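Local atomic coordinates of glutathione S-transferase 5 (PDB entry 1ZL9), a protein that conjugates reduced glutathione to a wide range of hydrophobic electrophiles and may help detoxify reactive oxygen species produced during bacterial infection. Residues R33-Q36 with E37-P40; L160-A163 with Q164-D168; G81-A84 with W85-A88; A14-V17 with S18-I21. All coordinates share one frame; numbering follows the deposited sequence.

Contact 1: residues R33-Q36 with E37-P40. With GSH (glutathione), chain C.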
# COMPACT_ATOMS: atom_id res chain seq x y z
N ARG A 33 -11.78 20.25 4.97
CA ARG A 33 -12.16 19.90 3.63
C ARG A 33 -11.77 21.01 2.66
O ARG A 33 -12.14 22.19 2.81
CB ARG A 33 -13.64 19.64 3.54
CG ARG A 33 -14.13 18.45 4.32
CD ARG A 33 -15.63 18.27 4.39
NE ARG A 33 -15.92 17.08 5.19
CZ ARG A 33 -16.40 15.94 4.69
NH1 ARG A 33 -16.75 15.85 3.40
NH2 ARG A 33 -16.52 14.87 5.45
N VAL A 34 -11.02 20.64 1.64
CA VAL A 34 -10.47 21.67 0.80
C VAL A 34 -11.23 21.77 -0.48
O VAL A 34 -11.71 20.79 -1.07
CB VAL A 34 -8.98 21.55 0.51
CG1 VAL A 34 -8.29 21.09 1.63
CG2 VAL A 34 -8.77 20.71 -0.66
N THR A 35 -11.37 23.07 -0.81
CA THR A 35 -12.12 23.58 -1.93
C THR A 35 -11.12 23.58 -3.05
O THR A 35 -9.91 23.85 -2.81
CB THR A 35 -12.60 25.11 -1.71
OG1 THR A 35 -11.50 26.04 -1.51
CG2 THR A 35 -13.45 25.30 -0.46
N GLN A 36 -11.62 23.31 -4.25
CA GLN A 36 -10.94 23.70 -5.51
C GLN A 36 -10.16 25.05 -5.41
O GLN A 36 -9.01 25.10 -5.78
CB GLN A 36 -11.92 23.64 -6.72
CG GLN A 36 -12.81 24.87 -6.83
CD GLN A 36 -13.72 24.90 -8.06
OE1 GLN A 36 -14.74 25.61 -8.06
NE2 GLN A 36 -13.38 24.11 -9.10
N GLU A 37 -10.72 26.09 -4.78
CA GLU A 37 -10.08 27.44 -4.79
C GLU A 37 -8.82 27.51 -3.89
O GLU A 37 -7.89 28.31 -4.15
CB GLU A 37 -11.05 28.54 -4.35
CG GLU A 37 -12.16 28.88 -5.33
CD GLU A 37 -13.41 28.02 -5.18
OE1 GLU A 37 -14.25 28.10 -6.12
OE2 GLU A 37 -13.58 27.28 -4.14
N GLN A 38 -8.85 26.69 -2.84
CA GLN A 38 -7.75 26.63 -1.85
C GLN A 38 -6.60 25.76 -2.38
O GLN A 38 -5.42 26.03 -2.07
CB GLN A 38 -8.25 26.03 -0.48
CG GLN A 38 -9.11 26.99 0.42
CD GLN A 38 -9.69 26.31 1.68
OE1 GLN A 38 -10.27 25.23 1.61
NE2 GLN A 38 -9.50 26.95 2.82
N TRP A 39 -6.97 24.73 -3.16
CA TRP A 39 -6.08 23.57 -3.42
C TRP A 39 -4.72 23.98 -4.10
O TRP A 39 -3.65 23.94 -3.42
CB TRP A 39 -6.83 22.38 -4.13
CG TRP A 39 -5.89 21.25 -4.50
CD1 TRP A 39 -5.71 20.66 -5.73
CD2 TRP A 39 -4.96 20.64 -3.64
NE1 TRP A 39 -4.71 19.73 -5.68
CE2 TRP A 39 -4.22 19.71 -4.41
CE3 TRP A 39 -4.64 20.80 -2.31
CZ2 TRP A 39 -3.21 18.95 -3.87
CZ3 TRP A 39 -3.62 20.04 -1.78
CH2 TRP A 39 -2.94 19.11 -2.56
N PRO A 40 -4.74 24.33 -5.40
CA PRO A 40 -3.55 24.93 -6.07
C PRO A 40 -2.67 25.77 -5.15
O PRO A 40 -1.41 25.71 -5.11
CB PRO A 40 -4.20 25.78 -7.15
CG PRO A 40 -5.35 24.83 -7.66
CD PRO A 40 -5.84 24.09 -6.39
N1 GSH C . -1.49 6.80 -2.85
CA1 GSH C . -2.38 7.88 -2.58
C1 GSH C . -3.09 7.74 -1.29
O11 GSH C . -3.25 8.75 -0.43
O12 GSH C . -3.67 6.61 -1.07
CB1 GSH C . -2.91 8.79 -3.64
CG1 GSH C . -3.23 10.23 -3.21
CD1 GSH C . -3.96 10.94 -4.33
OE1 GSH C . -3.96 10.35 -5.55
N2 GSH C . -4.54 12.13 -4.13
CA2 GSH C . -5.36 12.75 -5.12
C2 GSH C . -4.91 14.18 -5.23
O2 GSH C . -4.57 14.78 -4.04
CB2 GSH C . -6.77 12.61 -4.55
SG2 GSH C . -7.94 13.42 -5.65
N3 GSH C . -4.90 14.84 -6.36
CA3 GSH C . -4.66 16.28 -6.50
C3 GSH C . -3.26 16.54 -7.00
O31 GSH C . -2.42 15.45 -7.25
O32 GSH C . -2.78 17.75 -7.18
O HOH W 1 -11.23 24.37 3.99
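Thr35 and Gln38 meet across the tight turn that leads from strand 30-34 of the thioredoxin-like domain of this glutathione transferase into helix 39-44, which lends Trp39 to the glutathione site. Polar bonds hold the turn. The hydroxyl of Thr35 lies between its own backbone N and carbonyl carbon (chi1 60°), which turns OG1 toward Gln38 N, and it accepts from that N at 3.0 Å through a bent N-H (138°). Thr35 O takes weak bonds from Gln38 N and from Trp39 N, and a further weak one joins Trp39 N to Gln36 O. The Gln38 chain, extended beyond CG, runs back to Thr35, crossing its side chain obliquely, and brings OE1 within 3.4 Å of Thr35 N, a nearly straight but long and weak bond. Water 1 bridges the same amide oxygen to the strand, 2.7 Å from Gln38 OE1 and 2.6 Å from Arg33 O.

Apolar contact is lighter. Val34 CG2 lies 4.3 Å from Trp39 CB, and Leu53 touches both side chains, while Phe9 meets the indole edge-to-face. Arg33 turns away to a salt bridge with Asp31.

Within this turn Trp39 touches the ligand, which Lys43 also holds. With CG anti to the backbone N (chi1 175°), the indole reaches out from the helix, and Trp39 NE1 donates to the glycyl carboxylate oxygen O32 of glutathione at 3.1 Å, the acceptor lying in the ring plane.

Contact 2: residues L160-A163 with Q164-D168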
# COMPACT_ATOMS: atom_id res chain seq x y z
N LEU A 160 -14.55 -1.04 7.60
CA LEU A 160 -15.09 0.29 7.36
C LEU A 160 -14.92 0.68 5.90
O LEU A 160 -15.88 1.21 5.30
CB LEU A 160 -14.44 1.36 8.27
CG LEU A 160 -14.74 1.16 9.75
CD1 LEU A 160 -13.87 2.03 10.62
CD2 LEU A 160 -16.14 1.43 10.18
N ALA A 161 -13.73 0.48 5.38
CA ALA A 161 -13.43 0.88 4.00
C ALA A 161 -14.26 0.06 3.00
O ALA A 161 -14.88 0.62 2.06
CB ALA A 161 -11.91 0.82 3.67
N ILE A 162 -14.33 -1.24 3.21
CA ILE A 162 -15.02 -2.08 2.25
C ILE A 162 -16.53 -1.85 2.33
O ILE A 162 -17.21 -1.79 1.33
CB ILE A 162 -14.65 -3.58 2.49
CG1 ILE A 162 -13.15 -3.87 2.14
CG2 ILE A 162 -15.55 -4.48 1.75
CD1 ILE A 162 -12.73 -3.49 0.74
N ALA A 163 -17.08 -1.78 3.54
CA ALA A 163 -18.49 -1.46 3.68
C ALA A 163 -18.88 -0.16 3.05
O ALA A 163 -19.92 -0.06 2.42
CB ALA A 163 -18.95 -1.45 5.14
N GLN A 164 -18.02 0.84 3.13
CA GLN A 164 -18.36 2.14 2.55
C GLN A 164 -18.31 2.07 0.99
O GLN A 164 -19.16 2.63 0.29
CB GLN A 164 -17.36 3.19 3.04
CG GLN A 164 -17.73 4.61 2.54
CD GLN A 164 -19.16 5.04 2.84
OE1 GLN A 164 -20.00 5.21 1.91
NE2 GLN A 164 -19.46 5.18 4.10
N HIS A 165 -17.37 1.32 0.47
CA HIS A 165 -17.28 1.09 -1.01
C HIS A 165 -18.52 0.34 -1.52
O HIS A 165 -19.21 0.76 -2.44
CB HIS A 165 -15.98 0.35 -1.38
CG HIS A 165 -15.79 0.17 -2.87
ND1 HIS A 165 -16.80 -0.23 -3.69
CD2 HIS A 165 -14.74 0.39 -3.69
CE1 HIS A 165 -16.37 -0.31 -4.94
NE2 HIS A 165 -15.13 0.06 -4.97
N SER A 166 -18.87 -0.75 -0.82
CA SER A 166 -20.05 -1.51 -1.13
C SER A 166 -21.35 -0.68 -1.06
O SER A 166 -22.16 -0.82 -1.93
CB SER A 166 -20.19 -2.74 -0.25
OG SER A 166 -19.12 -3.64 -0.42
N ALA A 167 -21.53 0.11 0.00
CA ALA A 167 -22.70 0.94 0.21
C ALA A 167 -22.80 1.96 -0.93
O ALA A 167 -23.89 2.13 -1.53
CB ALA A 167 -22.67 1.62 1.59
N ASP A 168 -21.66 2.55 -1.30
CA ASP A 168 -21.66 3.47 -2.45
C ASP A 168 -22.08 2.80 -3.77
O ASP A 168 -22.91 3.32 -4.51
CB ASP A 168 -20.31 4.14 -2.56
CG ASP A 168 -20.08 5.18 -1.47
OD1 ASP A 168 -21.00 5.41 -0.67
OD2 ASP A 168 -19.03 5.83 -1.32
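Ser166 folds its hydroxyl back onto the turn before it: with OG beside its own backbone N and anti to the carbonyl carbon (chi1 -62°), OG comes to 3.2 Å from Ile162 O. That carbonyl also accepts from Ser166 N at 2.9 Å, in a nearly straight bond (174°). Ser166 OG is hydrogen-bonded as well to the phenol OH of Tyr135 on helix 119-145.

His165 takes the other course. Its CG is anti to the backbone N (chi1 -176°), which swings the imidazole away from residues 160-163 toward the ring of Tyr100, and only CB stays against the preceding turn, 3.6 Å from Ala161 O. Gln164 leaves the axis in the same way and then bends at its second torsion; its CB rests 3.3 Å from Leu160 O.

These residues form consecutive turns in the middle of helix 157-171, part of the all-helical C-terminal domain of the glutathione transferase fold. Regular i to i+4 bonds run from Gln164 N to Leu160 O, His165 N to Ala161 O and Ala167 N to Ala163 O. Ala163 meets Ile189 of helix 180-191 and Ala161 meets Val17 of helix 16-25, while Ile162 packs on Phe134 and Leu138 of helix 119-145.

Contact 3: residues G81-A84 with W85-A88; sequences GKTA and WEEA
Thr83 caps the N-terminus of helix 84-112 by accepting from Glu86 N, a local contact in which the loop after helix 66-76 enters the first long helix of the C-terminal domain. Thr83 OG1 sits between its own backbone N and carbonyl carbon (chi1 66°), which turns it over the start of the helix, 3.2 Å from Glu86 N, and the N-H points at it almost directly (168°). The regular backbone ladder follows, with Glu87 N donating to Thr83 O at 3.0 Å and Ala88 N to Ala84 O.

Glu86 answers the cap from the other direction. Its chain, extended beyond CG, reaches back along the loop so that OE1 accepts from Lys82 N at 2.9 Å; the line is straight, but the donor stands well above the carboxylate plane. The Lys82 side chain crosses that of Glu86 at a slant, CD 3.3 Å from Glu86 OE1. Its ammonium nitrogen goes on to Ser154 and has just a weak bond to water 3, which donates to Glu86 OE2 at 2.6 Å.

Gly81, with no side chain and a phi of 122°, lies close against the backbone of Glu86 and Glu87, its CA 4.4 Å from Glu87 CA. Water 2 joins Gly81 O to Glu87 OE1.

The helix start faces the dimer partner. Glu87 forms a salt bridge with Arg75 of the second subunit, and Trp85 meets Phe72 of that subunit edge-to-face and Lys61 of it through a cation-pi contact, so helix 84-112 begins against helix 66-76 and strand 61-64 of the neighbour.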
# COMPACT_ATOMS: atom_id res chain seq x y z
N GLY A 81 -6.52 -4.95 13.92
CA GLY A 81 -6.26 -6.33 14.19
C GLY A 81 -5.91 -6.52 15.67
O GLY A 81 -5.27 -5.64 16.28
N LYS A 82 -6.34 -7.64 16.23
CA LYS A 82 -6.16 -7.93 17.67
C LYS A 82 -4.84 -8.65 17.96
O LYS A 82 -4.49 -8.83 19.12
CB LYS A 82 -7.26 -8.82 18.20
CG LYS A 82 -8.72 -8.26 18.05
CD LYS A 82 -9.69 -9.39 17.58
CE LYS A 82 -10.53 -10.15 18.66
NZ LYS A 82 -11.96 -10.46 18.21
N THR A 83 -4.15 -9.11 16.93
CA THR A 83 -2.86 -9.80 17.08
C THR A 83 -2.01 -9.34 15.90
O THR A 83 -2.54 -8.79 14.94
CB THR A 83 -2.98 -11.34 16.99
OG1 THR A 83 -3.38 -11.75 15.69
CG2 THR A 83 -4.07 -11.90 17.88
N ALA A 84 -0.72 -9.52 16.01
CA ALA A 84 0.20 -9.17 14.91
C ALA A 84 -0.19 -9.86 13.62
O ALA A 84 -0.07 -9.25 12.56
CB ALA A 84 1.64 -9.48 15.29
N TRP A 85 -0.69 -11.09 13.68
CA TRP A 85 -1.09 -11.79 12.47
C TRP A 85 -2.38 -11.18 11.85
O TRP A 85 -2.50 -11.06 10.65
CB TRP A 85 -1.28 -13.29 12.77
CG TRP A 85 -1.44 -14.12 11.55
CD1 TRP A 85 -2.59 -14.75 11.16
CD2 TRP A 85 -0.47 -14.39 10.54
NE1 TRP A 85 -2.37 -15.38 9.97
CE2 TRP A 85 -1.08 -15.21 9.59
CE3 TRP A 85 0.86 -14.07 10.37
CZ2 TRP A 85 -0.43 -15.67 8.46
CZ3 TRP A 85 1.52 -14.56 9.26
CH2 TRP A 85 0.87 -15.33 8.32
N GLU A 86 -3.36 -10.81 12.67
CA GLU A 86 -4.55 -10.13 12.16
C GLU A 86 -4.17 -8.78 11.51
O GLU A 86 -4.68 -8.47 10.49
CB GLU A 86 -5.52 -9.89 13.26
CG GLU A 86 -6.26 -11.16 13.70
CD GLU A 86 -7.51 -10.84 14.53
OE1 GLU A 86 -7.89 -9.62 14.77
OE2 GLU A 86 -8.12 -11.83 14.98
N GLU A 87 -3.25 -8.03 12.10
CA GLU A 87 -2.82 -6.73 11.55
C GLU A 87 -2.21 -6.93 10.17
O GLU A 87 -2.45 -6.14 9.30
CB GLU A 87 -1.81 -6.05 12.51
CG GLU A 87 -2.35 -5.65 13.88
CD GLU A 87 -1.45 -4.69 14.65
OE1 GLU A 87 -1.09 -5.03 15.76
OE2 GLU A 87 -1.13 -3.56 14.20
N ALA A 88 -1.42 -7.99 9.99
CA ALA A 88 -0.84 -8.33 8.69
C ALA A 88 -1.90 -8.70 7.69
O ALA A 88 -1.82 -8.32 6.52
CB ALA A 88 0.17 -9.49 8.82
O HOH W 2 -2.72 -6.11 17.56
O HOH W 3 -10.28 -12.10 16.33

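Contact 4: residues A14-V17 with S18-I21; sequences AGEV and SRQI
Glu16 reaches both Arg19 and Gln20 one turn further along helix 16-25, giving each a separate carboxylate oxygen. CG leaves anti to the backbone N (chi1 -179°) and the chain then bends about CB-CG, which brings the carboxylate back toward Arg19 and Gln20. In the salt bridge, Arg19 NH1 comes to 3.0 Å from Glu16 OE1, which lies in the guanidinium plane at its edge, with the two groups' planes 55° apart. The other oxygen, OE2, receives Gln20 NE2 at 3.1 Å on its anti side, in a nearly straight bond (174°), although the amide and carboxylate planes stand almost perpendicular. Glu16 OE2 is shared further with Arg202 and Trp198, while Arg19 has a second ion pair with Asp31; this buried cluster of charges would probably favour an ionised carboxylate.

Backbone bonds follow the helix, from Arg19 N to Gly15 O, Gln20 N to Glu16 O at 3.0 Å and Ile21 N to Val17 O at 2.9 Å. At the first turn, water 4 donates to Ala14 O and accepts from Ser18 OG at 2.7 Å.

The apolar side is a loose touch of Val17 CG2 and Ile21 CD1, 4.4 Å apart, with Leu73 and Trp157 packing on Ile21.

Helix 16-25 is the crossover of the beta-alpha-beta unit formed with strands 4-9 and 30-34, as expected of the thioredoxin-like glutathione-binding domain. Just before it, Ala14 N donates to the hydroxyl of Tyr8, a probable glutathione-binding residue.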
# COMPACT_ATOMS: atom_id res chain seq x y z
N ALA A 14 -10.78 8.88 -0.39
CA ALA A 14 -9.70 8.22 0.36
C ALA A 14 -9.57 8.73 1.81
O ALA A 14 -8.91 8.08 2.63
CB ALA A 14 -8.41 8.44 -0.41
N GLY A 15 -10.19 9.86 2.13
CA GLY A 15 -10.21 10.35 3.49
C GLY A 15 -11.23 9.70 4.41
O GLY A 15 -11.09 9.71 5.64
N GLU A 16 -12.27 9.14 3.81
CA GLU A 16 -13.43 8.74 4.54
C GLU A 16 -13.13 7.71 5.58
O GLU A 16 -13.67 7.76 6.70
CB GLU A 16 -14.53 8.27 3.59
CG GLU A 16 -15.82 7.86 4.29
CD GLU A 16 -16.55 9.05 4.93
OE1 GLU A 16 -16.10 10.20 4.77
OE2 GLU A 16 -17.63 8.82 5.53
N VAL A 17 -12.27 6.76 5.29
CA VAL A 17 -12.03 5.72 6.29
C VAL A 17 -11.45 6.25 7.62
O VAL A 17 -11.82 5.78 8.72
CB VAL A 17 -11.24 4.53 5.73
CG1 VAL A 17 -9.82 4.88 5.40
CG2 VAL A 17 -11.26 3.35 6.73
N SER A 18 -10.56 7.23 7.50
CA SER A 18 -9.98 7.91 8.65
C SER A 18 -11.06 8.63 9.42
O SER A 18 -11.09 8.59 10.64
CB SER A 18 -8.83 8.80 8.19
OG SER A 18 -7.77 7.97 7.76
N ARG A 19 -11.97 9.29 8.72
CA ARG A 19 -13.07 9.96 9.41
C ARG A 19 -13.91 8.94 10.19
O ARG A 19 -14.39 9.22 11.29
CB ARG A 19 -13.97 10.67 8.40
CG ARG A 19 -13.29 11.69 7.50
CD ARG A 19 -14.32 12.60 6.85
NE ARG A 19 -13.75 13.56 5.94
CZ ARG A 19 -13.69 13.43 4.64
NH1 ARG A 19 -14.20 12.38 4.03
NH2 ARG A 19 -13.16 14.40 3.91
N GLN A 20 -14.08 7.77 9.63
CA GLN A 20 -14.91 6.73 10.26
C GLN A 20 -14.20 6.08 11.45
O GLN A 20 -14.83 5.71 12.43
CB GLN A 20 -15.37 5.70 9.25
CG GLN A 20 -16.42 6.32 8.27
CD GLN A 20 -17.15 5.31 7.41
OE1 GLN A 20 -17.16 4.13 7.71
NE2 GLN A 20 -17.84 5.80 6.38
N ILE A 21 -12.88 5.96 11.36
CA ILE A 21 -12.10 5.51 12.50
C ILE A 21 -12.26 6.49 13.65
O ILE A 21 -12.53 6.10 14.79
CB ILE A 21 -10.60 5.36 12.12
CG1 ILE A 21 -10.42 4.17 11.20
CG2 ILE A 21 -9.71 5.33 13.34
CD1 ILE A 21 -9.03 4.10 10.49
O HOH W 4 -7.36 7.71 5.08

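In the fold
Along the chain the order is contact 4, contact 1, contact 3, contact 2. Contacts 4 and 1 belong to the N-terminal domain, where helix 16-25 leads into strand 30-34; their centres are about 19 Å apart, and Arg19 and Arg33 come together beside Asp31, which pairs with both. Contact 2 lies in the C-terminal domain, yet its centre is only about 11 Å from that of contact 4: Leu160 packs on Val17, joining helix 157-171 to helix 16-25 across the domain boundary. Contact 3 starts helix 84-112 at the dimer interface, its centre about 37 Å from that of contact 1, which sits beyond the chain's centre at the glutathione site.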